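Local coordinates for putative Endoribonuclease L-PSP (Entamoeba histolytica, PDB 3M1X), which is of unknown function but belongs to the RutC (YjgF/YER057c/UK114) family, whose members form trimers and are generally associated with deaminase activity, at residues T99-D104 with A132-G137; G109-I114 with A138-E143; A29-P34 with L85-S90. All blocks are in the same frame, centred on the assembly; numbering follows the deposited sequence. Where two conformers were deposited one is given.

Contact 1: residues T99-D104 with A132-G137; sequences TCLLAD and AALPKG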
# COMPACT_ATOMS: atom_id res chain seq x y z
N THR A 99 5.07 -0.01 -4.85
CA THR A 99 4.14 1.07 -4.85
C THR A 99 4.96 2.34 -5.04
O THR A 99 5.92 2.58 -4.28
CB THR A 99 3.28 1.15 -3.59
OG1 THR A 99 2.64 -0.11 -3.41
CG2 THR A 99 2.21 2.25 -3.71
N CYS A 100 4.59 3.15 -6.02
CA CYS A 100 5.35 4.31 -6.48
C CYS A 100 4.53 5.57 -6.27
O CYS A 100 3.47 5.72 -6.89
CB CYS A 100 5.72 4.14 -7.95
SG CYS A 100 6.70 2.67 -8.29
N LEU A 101 5.01 6.42 -5.36
CA LEU A 101 4.32 7.63 -4.94
C LEU A 101 5.01 8.82 -5.49
O LEU A 101 6.25 8.97 -5.32
CB LEU A 101 4.27 7.71 -3.42
CG LEU A 101 3.58 6.58 -2.67
CD1 LEU A 101 4.44 5.36 -2.46
CD2 LEU A 101 3.09 7.13 -1.29
N LEU A 102 4.30 9.70 -6.13
CA LEU A 102 4.86 10.95 -6.71
C LEU A 102 4.29 12.15 -6.04
O LEU A 102 3.11 12.17 -5.72
CB LEU A 102 4.53 10.99 -8.22
CG LEU A 102 5.16 9.89 -9.03
CD1 LEU A 102 4.49 9.86 -10.42
CD2 LEU A 102 6.65 10.03 -9.12
N ALA A 103 5.08 13.18 -5.94
CA ALA A 103 4.57 14.49 -5.49
C ALA A 103 3.73 15.12 -6.58
O ALA A 103 2.86 15.95 -6.28
CB ALA A 103 5.73 15.44 -5.08
N ASP A 104 3.94 14.76 -7.83
CA ASP A 104 3.31 15.42 -8.95
C ASP A 104 3.09 14.43 -10.07
O ASP A 104 4.05 13.80 -10.57
CB ASP A 104 4.29 16.54 -9.49
CG ASP A 104 3.79 17.31 -10.75
OD1 ASP A 104 2.71 17.03 -11.37
OD2 ASP A 104 4.49 18.35 -10.97
N ALA A 132 -0.79 13.93 -2.19
CA ALA A 132 -0.85 15.40 -1.95
C ALA A 132 0.52 15.92 -1.56
O ALA A 132 0.86 17.06 -1.97
CB ALA A 132 -1.91 15.70 -0.84
N ALA A 133 1.32 15.18 -0.82
CA ALA A 133 2.63 15.55 -0.40
C ALA A 133 3.32 14.32 0.17
O ALA A 133 2.69 13.38 0.65
CB ALA A 133 2.60 16.68 0.64
N LEU A 134 4.62 14.39 0.17
CA LEU A 134 5.46 13.28 0.73
C LEU A 134 6.33 13.81 1.89
O LEU A 134 6.62 15.05 1.96
CB LEU A 134 6.35 12.70 -0.35
CG LEU A 134 5.61 12.03 -1.47
CD1 LEU A 134 6.56 11.58 -2.59
CD2 LEU A 134 4.80 10.79 -0.96
N PRO A 135 6.82 12.93 2.75
CA PRO A 135 7.72 13.38 3.83
C PRO A 135 8.89 14.16 3.28
O PRO A 135 9.48 13.83 2.25
CB PRO A 135 8.11 12.07 4.52
CG PRO A 135 6.88 11.16 4.24
CD PRO A 135 6.56 11.48 2.84
N LYS A 136 9.20 15.22 4.04
CA LYS A 136 10.45 15.99 3.80
C LYS A 136 10.44 16.73 2.48
O LYS A 136 11.48 17.18 2.00
CB LYS A 136 11.66 15.10 4.01
CG LYS A 136 11.54 14.46 5.46
CD LYS A 136 12.59 13.40 5.74
CE LYS A 136 12.40 12.73 7.10
NZ LYS A 136 13.50 11.72 7.19
N GLY A 137 9.28 16.86 1.89
CA GLY A 137 9.18 17.49 0.63
C GLY A 137 9.69 16.66 -0.52
O GLY A 137 9.95 17.16 -1.62
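Leu-134 reaches out of the loop that follows strand 125-130 and lays both of its methyl groups against the end of strand 95-102, where Leu-101 meets it. The two branches do different work. CD2 goes to the side chain: Leu-134 CD2 lies 4.0 Å from Leu-101 CB, and Leu-134 CD2 and Leu-101 CD2 are 4.1 Å apart. CD1 goes to the backbone instead, with Leu-134 CD1 at 3.8 Å from Leu-101 O and 4.0 Å from Ala-103 N, so this methyl rests on the main chain just where the strand gives way to the turn.

Both leucines hold CG beside their own backbone N (chi1 -60° in Leu-101, -65° in Leu-134), but they part company at chi2. Leu-134 takes the common form with CD1 extended, which carries that methyl out to the peptides between Leu-101 and Ala-103. Leu-101, with chi2 82°, has one of the less frequent leucine rotamers, and its CD2 is the methyl that faces the partner. The two side chains meet at a slant.

Behind Leu-134 the loop folds into a type II turn with Pro-135 and Lys-136 at its corner, closed by the bond from Gly-137 N to Leu-134 O at 3.2 Å. Glu-141 of strand 140-146 touches both leucines, and Phe-129 of a neighbouring subunit also packs on both. Backbone hydrogen bonds also join Ala-132 and Ala-133 to that subunit.

Between the two segments no polar pair forms: Leu-134 meets CB and a methyl of Leu-101 with one branch and backbone atoms with the other. The contact therefore depends on burial and shape, with the two leucines lying between loop and strand and against Phe-129 of the neighbouring subunit.

Contact 2: residues G109-I114 with A138-E143; sequences GVFNGI and ALVEVE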
# COMPACT_ATOMS: atom_id res chain seq x y z
N GLY A 109 6.01 9.96 -16.31
CA GLY A 109 6.77 9.43 -17.43
C GLY A 109 8.24 9.36 -17.14
O GLY A 109 8.87 8.33 -17.42
N VAL A 110 8.83 10.42 -16.62
CA VAL A 110 10.24 10.47 -16.31
C VAL A 110 10.54 9.41 -15.25
O VAL A 110 11.52 8.69 -15.32
CB VAL A 110 10.71 11.86 -16.01
CG1 VAL A 110 12.09 11.84 -15.42
CG2 VAL A 110 10.75 12.66 -17.36
N PHE A 111 9.72 9.41 -14.20
CA PHE A 111 9.92 8.42 -13.17
C PHE A 111 9.91 7.03 -13.67
O PHE A 111 10.76 6.18 -13.40
CB PHE A 111 8.88 8.58 -12.04
CG PHE A 111 8.85 7.39 -11.13
CD1 PHE A 111 9.84 7.23 -10.22
CD2 PHE A 111 7.94 6.35 -11.30
CE1 PHE A 111 9.93 6.07 -9.42
CE2 PHE A 111 8.01 5.22 -10.51
CZ PHE A 111 8.99 5.10 -9.61
N ASN A 112 8.93 6.75 -14.55
CA ASN A 112 8.76 5.43 -15.00
C ASN A 112 10.02 4.97 -15.81
O ASN A 112 10.43 3.81 -15.72
CB ASN A 112 7.45 5.33 -15.76
CG ASN A 112 7.31 3.99 -16.42
OD1 ASN A 112 6.94 3.02 -15.75
ND2 ASN A 112 7.64 3.87 -17.69
N GLY A 113 10.60 5.86 -16.63
CA GLY A 113 11.79 5.49 -17.30
C GLY A 113 12.96 5.09 -16.43
O GLY A 113 13.72 4.17 -16.69
N ILE A 114 13.11 5.85 -15.36
CA ILE A 114 14.20 5.62 -14.41
C ILE A 114 13.97 4.28 -13.62
O ILE A 114 14.86 3.47 -13.42
CB ILE A 114 14.39 6.80 -13.48
CG1 ILE A 114 14.95 8.00 -14.32
CG2 ILE A 114 15.29 6.49 -12.28
CD1 ILE A 114 14.82 9.37 -13.62
N ALA A 138 9.85 15.35 -0.34
CA ALA A 138 10.36 14.51 -1.43
C ALA A 138 9.49 14.56 -2.63
O ALA A 138 8.24 14.69 -2.54
CB ALA A 138 10.41 13.03 -0.88
N LEU A 139 10.08 14.36 -3.79
CA LEU A 139 9.33 14.32 -5.00
C LEU A 139 8.79 12.94 -5.40
O LEU A 139 7.95 12.80 -6.26
CB LEU A 139 10.21 14.81 -6.16
CG LEU A 139 10.65 16.27 -6.09
CD1 LEU A 139 11.47 16.57 -7.31
CD2 LEU A 139 9.43 17.24 -5.88
N VAL A 140 9.35 11.90 -4.79
CA VAL A 140 9.09 10.50 -5.14
C VAL A 140 9.45 9.64 -3.96
O VAL A 140 10.43 9.90 -3.28
CB VAL A 140 9.85 10.12 -6.41
CG1 VAL A 140 11.34 10.47 -6.34
CG2 VAL A 140 9.66 8.66 -6.77
N GLU A 141 8.64 8.60 -3.74
CA GLU A 141 8.83 7.62 -2.71
C GLU A 141 8.47 6.28 -3.28
O GLU A 141 7.41 6.17 -3.91
CB GLU A 141 7.94 7.99 -1.52
CG GLU A 141 8.03 7.05 -0.34
CD GLU A 141 6.96 7.32 0.74
OE1 GLU A 141 6.96 8.40 1.16
OE2 GLU A 141 6.17 6.41 1.02
N VAL A 142 9.25 5.22 -3.07
CA VAL A 142 8.95 3.88 -3.61
C VAL A 142 9.16 2.86 -2.50
O VAL A 142 10.23 2.80 -1.91
CB VAL A 142 9.80 3.54 -4.83
CG1 VAL A 142 9.39 2.10 -5.32
CG2 VAL A 142 9.60 4.55 -5.99
N GLU A 143 8.12 2.12 -2.22
CA GLU A 143 8.18 0.95 -1.32
C GLU A 143 8.06 -0.32 -2.11
O GLU A 143 7.64 -0.32 -3.29
CB GLU A 143 7.11 1.01 -0.25
CG GLU A 143 5.69 1.06 -0.84
CD GLU A 143 4.61 1.03 0.13
OE1 GLU A 143 4.75 0.98 1.31
OE2 GLU A 143 3.41 1.11 -0.34
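Phe-111 points its ring from helix 108-119 at two valines of strand 140-146, Val-140 and Val-142, in the helix-on-sheet layer of the chorismate mutase-like fold that the YjgF family shares. Being two residues apart on one strand, the valines present their side chains on the same face of the sheet. Glu-141, between them, turns to the other face, where it meets Cys-128 of a neighbouring subunit. The valines thus face the helices, while Glu-141 faces the side where the neighbouring subunit comes in.

The ring sets out with CG anti to the backbone N (chi1 166°), which carries it off the helix and down onto the strand. It lies askew to both valines, presenting neither a clean face nor a clean edge, and one methyl from each does the touching. Phe-111 CD1 and CE1 each come within 3.7 Å of Val-140 CG2. That methyl is brought forward by chi1 52°, a setting that leaves CG1 wedged between the backbone N and the carbonyl carbon of Val-140. In Val-142 the rotamer differs, with CG2 beside the backbone N, yet the result is again a single methyl against the ring.

Cys-100 and Leu-102 of strand 95-102 also touch the ring, and Ser-74 of helix 70-87 touches the Phe-111 side chain, so the phenyl group is buried where both helices meet the sheet. Helix 70-87 reaches Val-142 as well, through Val-77 and Leu-81. Val-142 CG2 sits near the far end of the ring, 3.7 Å from Phe-111 CZ and 3.8 Å from Phe-111 CE1.

Contact 3: residues A29-P34 with L85-S90; sequences ASPLAP and LEEAGS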
# COMPACT_ATOMS: atom_id res chain seq x y z
N ALA A 29 19.35 -3.15 8.01
CA ALA A 29 19.94 -1.83 8.16
C ALA A 29 21.19 -1.80 7.27
O ALA A 29 22.29 -2.15 7.71
CB ALA A 29 20.28 -1.58 9.62
N SER A 30 21.09 -1.38 6.06
CA SER A 30 22.23 -1.17 5.20
C SER A 30 22.94 0.13 5.55
O SER A 30 22.32 1.18 5.65
CB SER A 30 21.73 -1.02 3.78
OG SER A 30 22.77 -0.58 2.92
N PRO A 31 24.29 0.12 5.52
CA PRO A 31 25.03 1.36 5.76
C PRO A 31 25.08 2.21 4.54
O PRO A 31 25.62 3.34 4.57
CB PRO A 31 26.44 0.86 6.06
CG PRO A 31 26.57 -0.42 5.27
CD PRO A 31 25.17 -1.05 5.39
N LEU A 32 24.54 1.74 3.43
CA LEU A 32 24.58 2.42 2.14
C LEU A 32 23.30 3.22 1.86
O LEU A 32 23.30 4.20 1.15
CB LEU A 32 24.86 1.48 0.99
CG LEU A 32 26.09 0.65 1.15
CD1 LEU A 32 26.24 -0.32 -0.06
CD2 LEU A 32 27.37 1.42 1.32
N ALA A 33 22.17 2.74 2.38
CA ALA A 33 20.85 3.34 2.24
C ALA A 33 20.71 4.39 3.31
O ALA A 33 21.45 4.40 4.30
CB ALA A 33 19.77 2.28 2.31
N PRO A 34 19.74 5.28 3.21
CA PRO A 34 19.51 6.29 4.22
C PRO A 34 19.34 5.68 5.58
O PRO A 34 18.71 4.60 5.78
CB PRO A 34 18.22 7.02 3.74
CG PRO A 34 18.29 6.89 2.27
CD PRO A 34 18.80 5.49 2.07
N LEU A 85 17.50 -4.12 -0.41
CA LEU A 85 17.23 -5.48 -0.85
C LEU A 85 18.45 -6.31 -0.73
O LEU A 85 18.40 -7.47 -0.27
CB LEU A 85 16.68 -5.46 -2.27
CG LEU A 85 15.28 -4.92 -2.41
CD1 LEU A 85 14.99 -4.47 -3.85
CD2 LEU A 85 14.24 -5.96 -1.94
N GLU A 86 19.62 -5.81 -1.18
CA GLU A 86 20.84 -6.58 -1.04
C GLU A 86 21.15 -6.90 0.39
O GLU A 86 21.56 -8.03 0.69
CB GLU A 86 22.06 -5.81 -1.66
CG GLU A 86 22.08 -5.72 -3.13
CD GLU A 86 23.15 -4.86 -3.71
OE1 GLU A 86 23.68 -3.94 -2.97
OE2 GLU A 86 23.38 -4.99 -4.88
N GLU A 87 21.00 -5.93 1.28
CA GLU A 87 21.30 -6.15 2.70
C GLU A 87 20.45 -7.20 3.30
O GLU A 87 20.85 -7.91 4.21
CB GLU A 87 21.08 -4.83 3.44
CG GLU A 87 21.39 -4.86 4.91
CD GLU A 87 22.85 -4.85 5.26
OE1 GLU A 87 23.67 -4.53 4.37
OE2 GLU A 87 23.19 -5.05 6.43
N ALA A 88 19.21 -7.35 2.80
CA ALA A 88 18.26 -8.30 3.28
C ALA A 88 18.53 -9.72 2.77
O ALA A 88 17.82 -10.64 3.18
CB ALA A 88 16.84 -7.91 2.86
N GLY A 89 19.44 -9.88 1.83
CA GLY A 89 19.57 -11.19 1.16
C GLY A 89 18.68 -11.36 -0.03
O GLY A 89 18.55 -12.48 -0.50
N SER A 90 18.10 -10.28 -0.51
CA SER A 90 17.24 -10.26 -1.68
C SER A 90 17.90 -9.55 -2.86
O SER A 90 19.15 -9.41 -2.86
CB SER A 90 15.88 -9.71 -1.26
OG SER A 90 14.93 -9.81 -2.31
O HOH W 1 21.26 -5.30 8.33
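Glu-87 brings its carboxylate up to a backbone carbonyl, acceptor against acceptor: Glu-87 OE2 stands 3.3 Å from Ala-29 O, a pair with no proton to share. A water bridges the two residues. It accepts from Ala-29 N at 2.9 Å and donates to Glu-87 OE2 at 2.7 Å, tying the carboxylate to the same residue by another atom. A neighbouring carbonyl and the C-terminal end of its own helix might make the negative charge a little less comfortable here, though the side chain is exposed and the water probably helps to offset this.

The torsions explain the pose. CG is anti to the backbone N (chi1 -178°), then the chain bends at chi2 (76°), turning the carboxylate to lie alongside the loop. The aliphatic part runs over Ser-30, where the two CB atoms, of Ser-30 and Glu-87, are 3.9 Å apart. Glu-87 OE1 ends 3.9 Å from Pro-31 CD.

Glu-87 belongs to the last turn of helix 70-87, which finishes in a Schellman motif: Ser-90 N bonds back to Leu-85 O at 2.8 Å and Gly-89 N to Glu-86 O at 3.0 Å, with Gly-89 supplying the positive phi. The loop opposite leads from strand 25-28 to strand 43-46 and has its own small motif, an ST turn. Ser-30 OG, swung to chi1 170°, accepts from Leu-32 N at 3.0 Å and more weakly from Ala-33 N. On the main chain, Ser-30 N is hydrogen-bonded to Gln-42 OE1, and Tyr-83, one helical turn before Glu-87, packs against the Ser-30 side chain.

Overall arrangement
Contacts 1 and 2 are both buried and adjoin each other: contact 1 uses strand 95-102 and contact 2 strand 140-146, neighbours in the sheet, and the probable backbone bonds Leu-101 N to Glu-141 O (2.8 Å) and Ala-103 N to Leu-139 O (2.9 Å) join them directly. Contact 1 works at the sheet's end, toward a neighbouring subunit, and contact 2 on its helix-covered face. Both rest on apolar side chains, contact 1 with one methyl also on the backbone. Contact 3 lies across the chain's centre, about 20 Å from contact 2 and 22 Å from contact 1 between centres. No other subunit touches its segments. Partly exposed, it has a water-bridged carboxylate beside an ST turn and a Schellman motif.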